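Local atomic coordinates of cell cycle serine/threonine-protein kinase CDC5/MSD2 (Saccharomyces cerevisiae, PDB entry 6MF4), a protein that phosphorylates proteins on serine and threonine to promote mitotic exit and recognises substrates through its C-terminal polo-box domain, the part in this structure. Residues V130-L133 against A134-E138; L168-V171 against D172-K176; A230-G234 against G235-T239; S112-L115 against S116-I120. All blocks are in the same frame, centred on the assembly; numbering follows the deposited sequence.

Interaction 1: V130-L133 against A134-E138; sequences VLRL and ADAEE. With ZN (zinc ion), chain C.
Leu133 and Ala136 close a type I beta turn at the end of strand 129-132, with Ala136 N donating to Leu133 O at 3.0 Å. Leu133 N donates in turn to Glu138 O, also at 3.0 Å. These two bonds make the link of a beta hairpin, with residues 134 to 137 as its loop. The side chain of Asp135 folds back into this loop. Its CG sits between the backbone N and the carbonyl carbon (chi1 56°), which places OD1 3.5 Å from Leu133 CB. OD1 takes two backbone N-H groups from the same face of the carboxylate. Glu137 N, in an Asx turn, binds it at 2.8 Å from above the carboxylate plane. Glu138 N, in an Asx motif, binds it at 3.0 Å on the syn side, tilted 28° from the plane. OD2 has its own partner, Tyr193 OH. Leu133 CD1 lies 3.6 Å from Glu138 O. Arg132 runs extended, and the CA of Ala136 lies over one face of its guanidinium. Ala136 CB comes within 3.5 Å of Arg132 NH2. A water in the plane of the guanidinium accepts from Arg132 NH1 and donates to Ala134 O. Glu138 leaves the loop and binds the zinc ion through OE1 at 2.0 Å. His154 and His194 complete the protein ligands of this metal seen here. On the strand side, Val130 and Arg132 pack against helix 165-178, while Ala134 N bonds to Asp119 OD1 in the turn before strand 120-123.

Interaction 2: L168-V171 against D172-K176; sequences LEVV and DFFAK
Glu169 O is held by two donors. Phe173 N reaches it at 3.1 Å, the i to i+4 bond of an alpha helix, and a water donates to it at 2.7 Å. The same water donates to Asp172 OD2, and this ties the side chain to the backbone one turn back. With CG anti to the backbone N (chi1 177°), the carboxylate of Asp172 turns to Lys176, whose NZ meets Asp172 OD2 at 2.9 Å in a salt bridge, on the syn side and 19° out of plane. This is a pairing four residues apart on one helical face. Glu169 OE1 is 5.1 Å from Asp172 OD2, so two like charges lie near each other, and Lys176 probably eases that. The segment is the middle of helix 165-178, which packs across the antiparallel sheet of the first polo box. Its apolar side turns to strands 120-123 and 129-132. Val170 and Phe174 lie side by side and point the same way. Val170 CG1 touches Phe174 CE2 at 3.7 Å, and both residues rest on Val122. Phe173, one residue earlier, sets its CD2 over the centre of the Phe174 ring, 3.7 Å above the plane. Phe174 CD2 meets the Phe173 ring at its edge, in plane. Val171 packs against Val130, Val122 and Arg132. Its O accepts from Ala175 N at 2.8 Å, and Ala175 CB also touches Arg132.

Interaction 3: A230-G234 against G235-T239; sequences AISDG and GKLVT
Asp233 O is gripped from opposite faces of its carbonyl plane by one residue, Lys236. Lys236 N donates to it from one side at 3.1 Å and Lys236 NZ from the other at 3.0 Å. The lysine chain bends at chi3 and chi4 to bring its end back over the turn. There NZ also forms a long salt bridge with Asp233 OD1, at 3.6 Å. A water accepts from NZ and donates to Gly234 O. The turn from Asp233 to Lys236 is type I', and Gly234 and Gly235 hold its left-handed corners. Gly235 CA lies 3.5 Å from Ile231 CG2. Lys236 and Leu237 both face Ser232, a classic beta bulge. Ser232 O accepts from Leu237 N, and weakly from Gly235 N, while Ser232 N donates to Leu237 O. Further on, Ala230 and Thr239 form a hydrogen-bonded antiparallel pair, and Thr239 N reaches Ala230 O at 2.7 Å. A water donates to Ala230 O and bonds to Ser232 OG and Thr239 OG1. Thr239 OG1 also hydrogen-bonds to Thr249 OG1. On the face of Ala230, Ser232, Leu237 and Thr239, Ser232 OG lies 3.5 Å from Leu237 CB. From the turn, Asp233 CB touches Leu237 CD1. On the other face Ile231 CD1 meets Val238 CG2 at 3.9 Å. The hairpin lies within the antiparallel sheet of the second polo box, one strand from its edge. Strand 219-223 flanks it at Ile231, edge strand 247-251 flanks it at Val238, and helix 252-258 packs on Val238.

Interaction 4: S112-L115 against S116-I120; sequences SYQL and STEDI
Gln114 and Ile120 face each other as a non-hydrogen-bonded antiparallel pair in a 3:5 beta hairpin of the first polo box. Its loop is a type I turn from Leu115 to Glu118 with a G1 bulge, and Glu118 takes the left-handed backbone of that bulge. The side chain of Gln114 leaves with CG anti to its N (chi1 -175°). Its CB passes 3.9 Å from Asp119 O. CG comes nearer, 3.5 Å from the same oxygen, and also lies against Glu118 CA. At the tip, Gln114 OE1 lies toward Ile120, 4.0 Å from its CG1, and NE2 toward Glu118, 4.1 Å from its CG. The side chains of Gln114 and Glu118 run side by side in the same direction, with the amide and carboxylate planes turned 65° apart. Ile120 CG2 lies across the hairpin from Ser112 OG, 3.9 Å away; that hydroxyl hydrogen-bonds to Gly121 O. Leu115 N donates to Asp119 O at 2.9 Å, and Glu118 N to Leu115 O at 2.7 Å. Leu115 packs on Val99, and Tyr113 OH bonds to Leu200 N. Within the turn, Thr117 OG1 touches Leu115 CB and donates to Asp119 OD2 at 2.6 Å, from above the carboxylate plane.

How the interactions relate
Along the chain the contacts come in series, with none nested or crossed. Interaction 4 closes the turn between strands 111-115 and 120-123. Interaction 1 closes the next turn but one, between strands 129-132 and 138-145. The two touch in the same sheet, where Arg132 N probably bonds to Ile120 O and Ala134 CB meets Thr117 O. Interaction 2 closes no loop; it lies within helix 165-178. It touches both, through Leu168 near Val130 and Phe174 against Ser112. All three lie in the first polo box and tie its helix 165-178 to its sheet. Interaction 3 closes a hairpin in the second polo box, across the chain's centre. Its nearest atoms are about 9 Å from interaction 4.

Interaction 1: V130-L133 against A134-E138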
loop_
_atom_site.group_PDB
_atom_site.type_symbol
_atom_site.label_atom_id
_atom_site.label_comp_id
_atom_site.label_asym_id
_atom_site.label_seq_id
_atom_site.Cartn_x
_atom_site.Cartn_y
_atom_site.Cartn_z
ATOM N N VAL A 130 -14.813 1.242 -2.964
ATOM C CA VAL A 130 -15.092 0.642 -4.262
ATOM C C VAL A 130 -13.777 0.584 -5.019
ATOM O O VAL A 130 -13.100 1.602 -5.188
ATOM C CB VAL A 130 -16.141 1.422 -5.081
ATOM C CG1 VAL A 130 -16.201 0.905 -6.521
ATOM C CG2 VAL A 130 -17.506 1.308 -4.441
ATOM N N LEU A 131 -13.411 -0.622 -5.436
ATOM C CA LEU A 131 -12.238 -0.836 -6.262
ATOM C C LEU A 131 -12.702 -1.151 -7.681
ATOM O O LEU A 131 -13.207 -2.234 -7.954
ATOM C CB LEU A 131 -11.369 -1.965 -5.702
ATOM C CG LEU A 131 -10.041 -2.198 -6.429
ATOM C CD1 LEU A 131 -9.089 -1.029 -6.211
ATOM C CD2 LEU A 131 -9.405 -3.506 -5.984
ATOM N N ARG A 132 -12.541 -0.174 -8.565
ATOM C CA ARG A 132 -12.926 -0.286 -9.967
ATOM C C ARG A 132 -11.788 -0.901 -10.779
ATOM O O ARG A 132 -10.716 -0.307 -10.896
ATOM C CB ARG A 132 -13.288 1.104 -10.499
ATOM C CG ARG A 132 -13.668 1.211 -11.968
ATOM C CD ARG A 132 -13.434 2.646 -12.414
ATOM N NE ARG A 132 -13.971 2.964 -13.737
ATOM C CZ ARG A 132 -13.282 2.893 -14.874
ATOM N NH1 ARG A 132 -12.015 2.481 -14.883
ATOM N NH2 ARG A 132 -13.872 3.220 -16.014
ATOM N N LEU A 133 -12.014 -2.082 -11.347
ATOM C CA LEU A 133 -10.967 -2.736 -12.124
ATOM C C LEU A 133 -10.696 -1.969 -13.409
ATOM O O LEU A 133 -11.557 -1.259 -13.926
ATOM C CB LEU A 133 -11.331 -4.188 -12.443
ATOM C CG LEU A 133 -10.971 -5.189 -11.343
ATOM C CD1 LEU A 133 -11.951 -5.093 -10.198
ATOM C CD2 LEU A 133 -10.918 -6.608 -11.882
ATOM N N ALA A 134 -9.477 -2.117 -13.911
ATOM C CA ALA A 134 -9.031 -1.394 -15.088
ATOM C C ALA A 134 -9.855 -1.746 -16.324
ATOM O O ALA A 134 -9.865 -0.997 -17.299
ATOM C CB ALA A 134 -7.562 -1.682 -15.338
ATOM N N ASP A 135 -10.546 -2.880 -16.287
ATOM C CA ASP A 135 -11.325 -3.315 -17.443
ATOM C C ASP A 135 -12.589 -2.472 -17.627
ATOM O O ASP A 135 -13.268 -2.576 -18.649
ATOM C CB ASP A 135 -11.684 -4.802 -17.327
ATOM C CG ASP A 135 -12.435 -5.143 -16.047
ATOM O OD1 ASP A 135 -13.139 -4.277 -15.489
ATOM O OD2 ASP A 135 -12.345 -6.310 -15.615
ATOM N N ALA A 136 -12.889 -1.631 -16.643
ATOM C CA ALA A 136 -14.064 -0.764 -16.684
ATOM C C ALA A 136 -15.364 -1.554 -16.817
ATOM O O ALA A 136 -16.337 -1.055 -17.382
ATOM C CB ALA A 136 -13.945 0.240 -17.835
ATOM N N GLU A 137 -15.382 -2.777 -16.294
ATOM C CA GLU A 137 -16.609 -3.580 -16.277
ATOM C C GLU A 137 -16.886 -4.213 -14.913
ATOM O O GLU A 137 -18.046 -4.430 -14.560
ATOM C CB GLU A 137 -16.549 -4.678 -17.353
ATOM C CG GLU A 137 -17.617 -5.789 -17.236
ATOM C CD GLU A 137 -19.059 -5.280 -17.214
ATOM O OE1 GLU A 137 -19.975 -6.119 -17.066
ATOM O OE2 GLU A 137 -19.289 -4.058 -17.341
ATOM N N GLU A 138 -15.837 -4.508 -14.150
ATOM C CA GLU A 138 -16.006 -5.138 -12.842
ATOM C C GLU A 138 -15.552 -4.222 -11.711
ATOM O O GLU A 138 -14.646 -3.407 -11.889
ATOM C CB GLU A 138 -15.224 -6.453 -12.769
ATOM C CG GLU A 138 -15.565 -7.448 -13.869
ATOM C CD GLU A 138 -15.287 -8.881 -13.462
ATOM O OE1 GLU A 138 -14.301 -9.117 -12.733
ATOM O OE2 GLU A 138 -16.060 -9.776 -13.867
HETATM ZN ZN ZN C . -14.464 -10.830 -11.761
HETATM O O HOH W 1 -10.064 1.759 -17.213
#

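Interaction 2: L168-V171 against D172-K176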
loop_
_atom_site.group_PDB
_atom_site.type_symbol
_atom_site.label_atom_id
_atom_site.label_comp_id
_atom_site.label_asym_id
_atom_site.label_seq_id
_atom_site.Cartn_x
_atom_site.Cartn_y
_atom_site.Cartn_z
ATOM N N LEU A 168 -20.877 4.778 -7.267
ATOM C CA LEU A 168 -20.286 4.633 -8.590
ATOM C C LEU A 168 -20.270 5.951 -9.364
ATOM O O LEU A 168 -19.465 6.119 -10.277
ATOM C CB LEU A 168 -21.021 3.551 -9.378
ATOM C CG LEU A 168 -20.746 2.134 -8.862
ATOM C CD1 LEU A 168 -21.745 1.172 -9.458
ATOM C CD2 LEU A 168 -19.326 1.695 -9.183
ATOM N N GLU A 169 -21.143 6.890 -9.003
ATOM C CA GLU A 169 -21.071 8.235 -9.573
ATOM C C GLU A 169 -19.795 8.937 -9.103
ATOM O O GLU A 169 -19.142 9.640 -9.875
ATOM C CB GLU A 169 -22.297 9.066 -9.187
ATOM C CG GLU A 169 -23.601 8.569 -9.788
ATOM C CD GLU A 169 -23.579 8.549 -11.307
ATOM O OE1 GLU A 169 -23.268 9.593 -11.917
ATOM O OE2 GLU A 169 -23.865 7.482 -11.889
ATOM N N VAL A 170 -19.451 8.749 -7.834
ATOM C CA VAL A 170 -18.209 9.291 -7.298
ATOM C C VAL A 170 -17.022 8.593 -7.957
ATOM O O VAL A 170 -16.034 9.233 -8.315
ATOM C CB VAL A 170 -18.135 9.129 -5.765
ATOM C CG1 VAL A 170 -16.746 9.497 -5.229
ATOM C CG2 VAL A 170 -19.191 9.987 -5.101
ATOM N N VAL A 171 -17.119 7.276 -8.115
ATOM C CA VAL A 171 -16.050 6.517 -8.759
ATOM C C VAL A 171 -15.844 7.011 -10.192
ATOM O O VAL A 171 -14.710 7.120 -10.665
ATOM C CB VAL A 171 -16.355 5.002 -8.754
ATOM C CG1 VAL A 171 -15.423 4.245 -9.700
ATOM C CG2 VAL A 171 -16.221 4.444 -7.347
ATOM N N ASP A 172 -16.944 7.327 -10.870
ATOM C CA ASP A 172 -16.889 7.848 -12.234
ATOM C C ASP A 172 -16.151 9.181 -12.279
ATOM O O ASP A 172 -15.353 9.427 -13.187
ATOM C CB ASP A 172 -18.307 7.996 -12.803
ATOM C CG ASP A 172 -18.320 8.613 -14.189
ATOM O OD1 ASP A 172 -17.828 7.948 -15.127
ATOM O OD2 ASP A 172 -18.833 9.746 -14.340
ATOM N N PHE A 173 -16.409 10.038 -11.293
ATOM C CA PHE A 173 -15.701 11.308 -11.194
ATOM C C PHE A 173 -14.191 11.078 -11.129
ATOM O O PHE A 173 -13.421 11.730 -11.834
ATOM C CB PHE A 173 -16.159 12.099 -9.962
ATOM C CG PHE A 173 -15.298 13.297 -9.662
ATOM C CD1 PHE A 173 -15.554 14.518 -10.260
ATOM C CD2 PHE A 173 -14.221 13.195 -8.792
ATOM C CE1 PHE A 173 -14.761 15.613 -9.993
ATOM C CE2 PHE A 173 -13.420 14.287 -8.527
ATOM C CZ PHE A 173 -13.689 15.497 -9.127
ATOM N N PHE A 174 -13.765 10.147 -10.285
ATOM C CA PHE A 174 -12.337 9.925 -10.100
ATOM C C PHE A 174 -11.726 9.168 -11.278
ATOM O O PHE A 174 -10.557 9.366 -11.593
ATOM C CB PHE A 174 -12.079 9.201 -8.780
ATOM C CG PHE A 174 -12.171 10.108 -7.585
ATOM C CD1 PHE A 174 -11.242 11.119 -7.403
ATOM C CD2 PHE A 174 -13.197 9.976 -6.663
ATOM C CE1 PHE A 174 -11.320 11.968 -6.320
ATOM C CE2 PHE A 174 -13.280 10.824 -5.575
ATOM C CZ PHE A 174 -12.338 11.821 -5.403
ATOM N N ALA A 175 -12.513 8.333 -11.952
ATOM C CA ALA A 175 -12.034 7.677 -13.170
ATOM C C ALA A 175 -11.681 8.723 -14.230
ATOM O O ALA A 175 -10.657 8.615 -14.910
ATOM C CB ALA A 175 -13.078 6.702 -13.705
ATOM N N LYS A 176 -12.532 9.734 -14.366
ATOM C CA LYS A 176 -12.277 10.839 -15.285
ATOM C C LYS A 176 -11.063 11.643 -14.843
ATOM O O LYS A 176 -10.220 12.013 -15.660
ATOM C CB LYS A 176 -13.499 11.749 -15.381
ATOM C CG LYS A 176 -14.666 11.114 -16.108
ATOM C CD LYS A 176 -15.953 11.892 -15.896
ATOM C CE LYS A 176 -17.090 11.287 -16.706
ATOM N NZ LYS A 176 -18.422 11.844 -16.330
HETATM O O HOH W 2 -19.755 11.123 -12.095
#

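Interaction 3: A230-G234 against G235-T239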
loop_
_atom_site.group_PDB
_atom_site.type_symbol
_atom_site.label_atom_id
_atom_site.label_comp_id
_atom_site.label_asym_id
_atom_site.label_seq_id
_atom_site.Cartn_x
_atom_site.Cartn_y
_atom_site.Cartn_z
ATOM N N ALA A 230 8.878 1.028 -1.813
ATOM C CA ALA A 230 7.880 0.069 -1.368
ATOM C C ALA A 230 8.569 -1.096 -0.670
ATOM O O ALA A 230 9.547 -1.641 -1.176
ATOM C CB ALA A 230 7.046 -0.421 -2.535
ATOM N N ILE A 231 8.054 -1.457 0.501
ATOM C CA ILE A 231 8.555 -2.590 1.268
ATOM C C ILE A 231 7.563 -3.747 1.171
ATOM O O ILE A 231 6.379 -3.583 1.477
ATOM C CB ILE A 231 8.764 -2.217 2.751
ATOM C CG1 ILE A 231 9.670 -0.986 2.889
ATOM C CG2 ILE A 231 9.332 -3.390 3.529
ATOM C CD1 ILE A 231 11.103 -1.178 2.377
ATOM N N SER A 232 8.043 -4.913 0.748
ATOM C CA SER A 232 7.178 -6.079 0.587
ATOM C C SER A 232 7.829 -7.349 1.109
ATOM O O SER A 232 8.987 -7.348 1.526
ATOM C CB SER A 232 6.795 -6.262 -0.886
ATOM O OG SER A 232 7.941 -6.463 -1.699
ATOM N N ASP A 233 7.062 -8.433 1.071
ATOM C CA ASP A 233 7.508 -9.730 1.552
ATOM C C ASP A 233 7.993 -9.637 2.995
ATOM O O ASP A 233 9.097 -10.073 3.329
ATOM C CB ASP A 233 8.608 -10.282 0.646
ATOM C CG ASP A 233 8.881 -11.755 0.889
ATOM O OD1 ASP A 233 8.030 -12.429 1.509
ATOM O OD2 ASP A 233 9.945 -12.241 0.454
ATOM N N GLY A 234 7.159 -9.049 3.845
ATOM C CA GLY A 234 7.441 -8.972 5.263
ATOM C C GLY A 234 8.739 -8.259 5.574
ATOM O O GLY A 234 9.468 -8.659 6.478
ATOM N N GLY A 235 9.037 -7.207 4.819
ATOM C CA GLY A 235 10.216 -6.401 5.084
ATOM C C GLY A 235 11.498 -6.897 4.439
ATOM O O GLY A 235 12.558 -6.306 4.648
ATOM N N LYS A 236 11.412 -7.964 3.648
ATOM C CA LYS A 236 12.606 -8.563 3.049
ATOM C C LYS A 236 12.983 -7.948 1.703
ATOM O O LYS A 236 14.133 -8.046 1.278
ATOM C CB LYS A 236 12.409 -10.066 2.867
ATOM C CG LYS A 236 12.307 -10.840 4.163
ATOM C CD LYS A 236 12.334 -12.330 3.889
ATOM C CE LYS A 236 11.385 -13.089 4.793
ATOM N NZ LYS A 236 9.965 -12.706 4.560
ATOM N N LEU A 237 12.016 -7.329 1.033
ATOM C CA LEU A 237 12.246 -6.735 -0.282
ATOM C C LEU A 237 11.992 -5.239 -0.250
ATOM O O LEU A 237 11.043 -4.780 0.387
ATOM C CB LEU A 237 11.348 -7.378 -1.341
ATOM C CG LEU A 237 11.571 -8.851 -1.676
ATOM C CD1 LEU A 237 10.449 -9.339 -2.573
ATOM C CD2 LEU A 237 12.923 -9.059 -2.345
ATOM N N VAL A 238 12.847 -4.487 -0.935
ATOM C CA VAL A 238 12.631 -3.063 -1.126
ATOM C C VAL A 238 12.568 -2.773 -2.619
ATOM O O VAL A 238 13.389 -3.256 -3.402
ATOM C CB VAL A 238 13.734 -2.208 -0.457
ATOM C CG1 VAL A 238 15.121 -2.628 -0.928
ATOM C CG2 VAL A 238 13.497 -0.720 -0.718
ATOM N N THR A 239 11.560 -2.002 -3.004
ATOM C CA THR A 239 11.382 -1.602 -4.388
ATOM C C THR A 239 11.591 -0.106 -4.458
ATOM O O THR A 239 10.902 0.662 -3.784
ATOM C CB THR A 239 9.987 -1.981 -4.920
ATOM O OG1 THR A 239 9.849 -3.405 -4.914
ATOM C CG2 THR A 239 9.779 -1.464 -6.339
HETATM O O HOH W 3 9.243 -4.282 -2.592
HETATM O O HOH W 4 9.891 -11.147 7.322
#

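Interaction 4: S112-L115 against S116-I120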
loop_
_atom_site.group_PDB
_atom_site.type_symbol
_atom_site.label_atom_id
_atom_site.label_comp_id
_atom_site.label_asym_id
_atom_site.label_seq_id
_atom_site.Cartn_x
_atom_site.Cartn_y
_atom_site.Cartn_z
ATOM N N SER A 112 -9.055 9.011 -3.274
ATOM C CA SER A 112 -8.954 8.156 -4.448
ATOM C C SER A 112 -7.509 7.907 -4.850
ATOM O O SER A 112 -6.631 8.733 -4.611
ATOM C CB SER A 112 -9.737 8.772 -5.611
ATOM O OG SER A 112 -9.764 7.901 -6.725
ATOM N N TYR A 113 -7.283 6.745 -5.456
ATOM C CA TYR A 113 -5.952 6.325 -5.861
ATOM C C TYR A 113 -6.022 5.436 -7.092
ATOM O O TYR A 113 -7.045 4.798 -7.351
ATOM C CB TYR A 113 -5.259 5.577 -4.721
ATOM C CG TYR A 113 -6.052 4.404 -4.192
ATOM C CD1 TYR A 113 -7.055 4.591 -3.252
ATOM C CD2 TYR A 113 -5.804 3.109 -4.639
ATOM C CE1 TYR A 113 -7.786 3.520 -2.765
ATOM C CE2 TYR A 113 -6.529 2.033 -4.150
ATOM C CZ TYR A 113 -7.520 2.249 -3.217
ATOM O OH TYR A 113 -8.244 1.191 -2.727
ATOM N N GLN A 114 -4.934 5.412 -7.854
ATOM C CA GLN A 114 -4.788 4.476 -8.958
ATOM C C GLN A 114 -3.613 3.555 -8.653
ATOM O O GLN A 114 -2.608 3.997 -8.097
ATOM C CB GLN A 114 -4.578 5.213 -10.288
ATOM C CG GLN A 114 -4.546 4.281 -11.495
ATOM C CD GLN A 114 -4.480 5.021 -12.818
ATOM O OE1 GLN A 114 -5.325 5.859 -13.117
ATOM N NE2 GLN A 114 -3.474 4.703 -13.623
ATOM N N LEU A 115 -3.757 2.280 -9.005
ATOM C CA LEU A 115 -2.713 1.282 -8.801
ATOM C C LEU A 115 -1.992 0.979 -10.111
ATOM O O LEU A 115 -2.443 1.381 -11.183
ATOM C CB LEU A 115 -3.310 -0.004 -8.221
ATOM C CG LEU A 115 -4.016 0.128 -6.873
ATOM C CD1 LEU A 115 -4.643 -1.201 -6.480
ATOM C CD2 LEU A 115 -3.051 0.599 -5.795
ATOM N N SER A 116 -0.880 0.254 -10.020
ATOM C CA SER A 116 -0.071 -0.053 -11.199
ATOM C C SER A 116 -0.807 -0.980 -12.170
ATOM O O SER A 116 -0.438 -1.090 -13.336
ATOM C CB SER A 116 1.262 -0.672 -10.774
ATOM O OG SER A 116 1.079 -1.640 -9.760
ATOM N N THR A 117 -1.848 -1.641 -11.678
ATOM C CA THR A 117 -2.754 -2.422 -12.515
ATOM C C THR A 117 -3.730 -1.541 -13.295
ATOM O O THR A 117 -4.503 -2.041 -14.116
ATOM C CB THR A 117 -3.577 -3.377 -11.664
ATOM O OG1 THR A 117 -4.220 -2.614 -10.632
ATOM C CG2 THR A 117 -2.691 -4.447 -11.039
ATOM N N GLU A 118 -3.686 -0.241 -12.998
ATOM C CA GLU A 118 -4.609 0.783 -13.501
ATOM C C GLU A 118 -6.001 0.654 -12.877
ATOM O O GLU A 118 -6.932 1.350 -13.279
ATOM C CB GLU A 118 -4.691 0.758 -15.035
ATOM C CG GLU A 118 -3.388 1.207 -15.685
ATOM C CD GLU A 118 -3.437 1.223 -17.206
ATOM O OE1 GLU A 118 -4.448 0.783 -17.788
ATOM O OE2 GLU A 118 -2.454 1.681 -17.818
ATOM N N ASP A 119 -6.137 -0.210 -11.875
ATOM C CA ASP A 119 -7.333 -0.205 -11.044
ATOM C C ASP A 119 -7.435 1.136 -10.325
ATOM O O ASP A 119 -6.421 1.745 -9.995
ATOM C CB ASP A 119 -7.315 -1.334 -10.006
ATOM C CG ASP A 119 -7.171 -2.718 -10.626
ATOM O OD1 ASP A 119 -7.656 -2.937 -11.756
ATOM O OD2 ASP A 119 -6.575 -3.592 -9.956
ATOM N N ILE A 120 -8.661 1.581 -10.075
ATOM C CA ILE A 120 -8.903 2.830 -9.366
ATOM C C ILE A 120 -9.762 2.562 -8.139
ATOM O O ILE A 120 -10.811 1.937 -8.236
ATOM C CB ILE A 120 -9.587 3.868 -10.275
ATOM C CG1 ILE A 120 -8.616 4.304 -11.375
ATOM C CG2 ILE A 120 -10.043 5.089 -9.471
ATOM C CD1 ILE A 120 -9.256 5.096 -12.486
#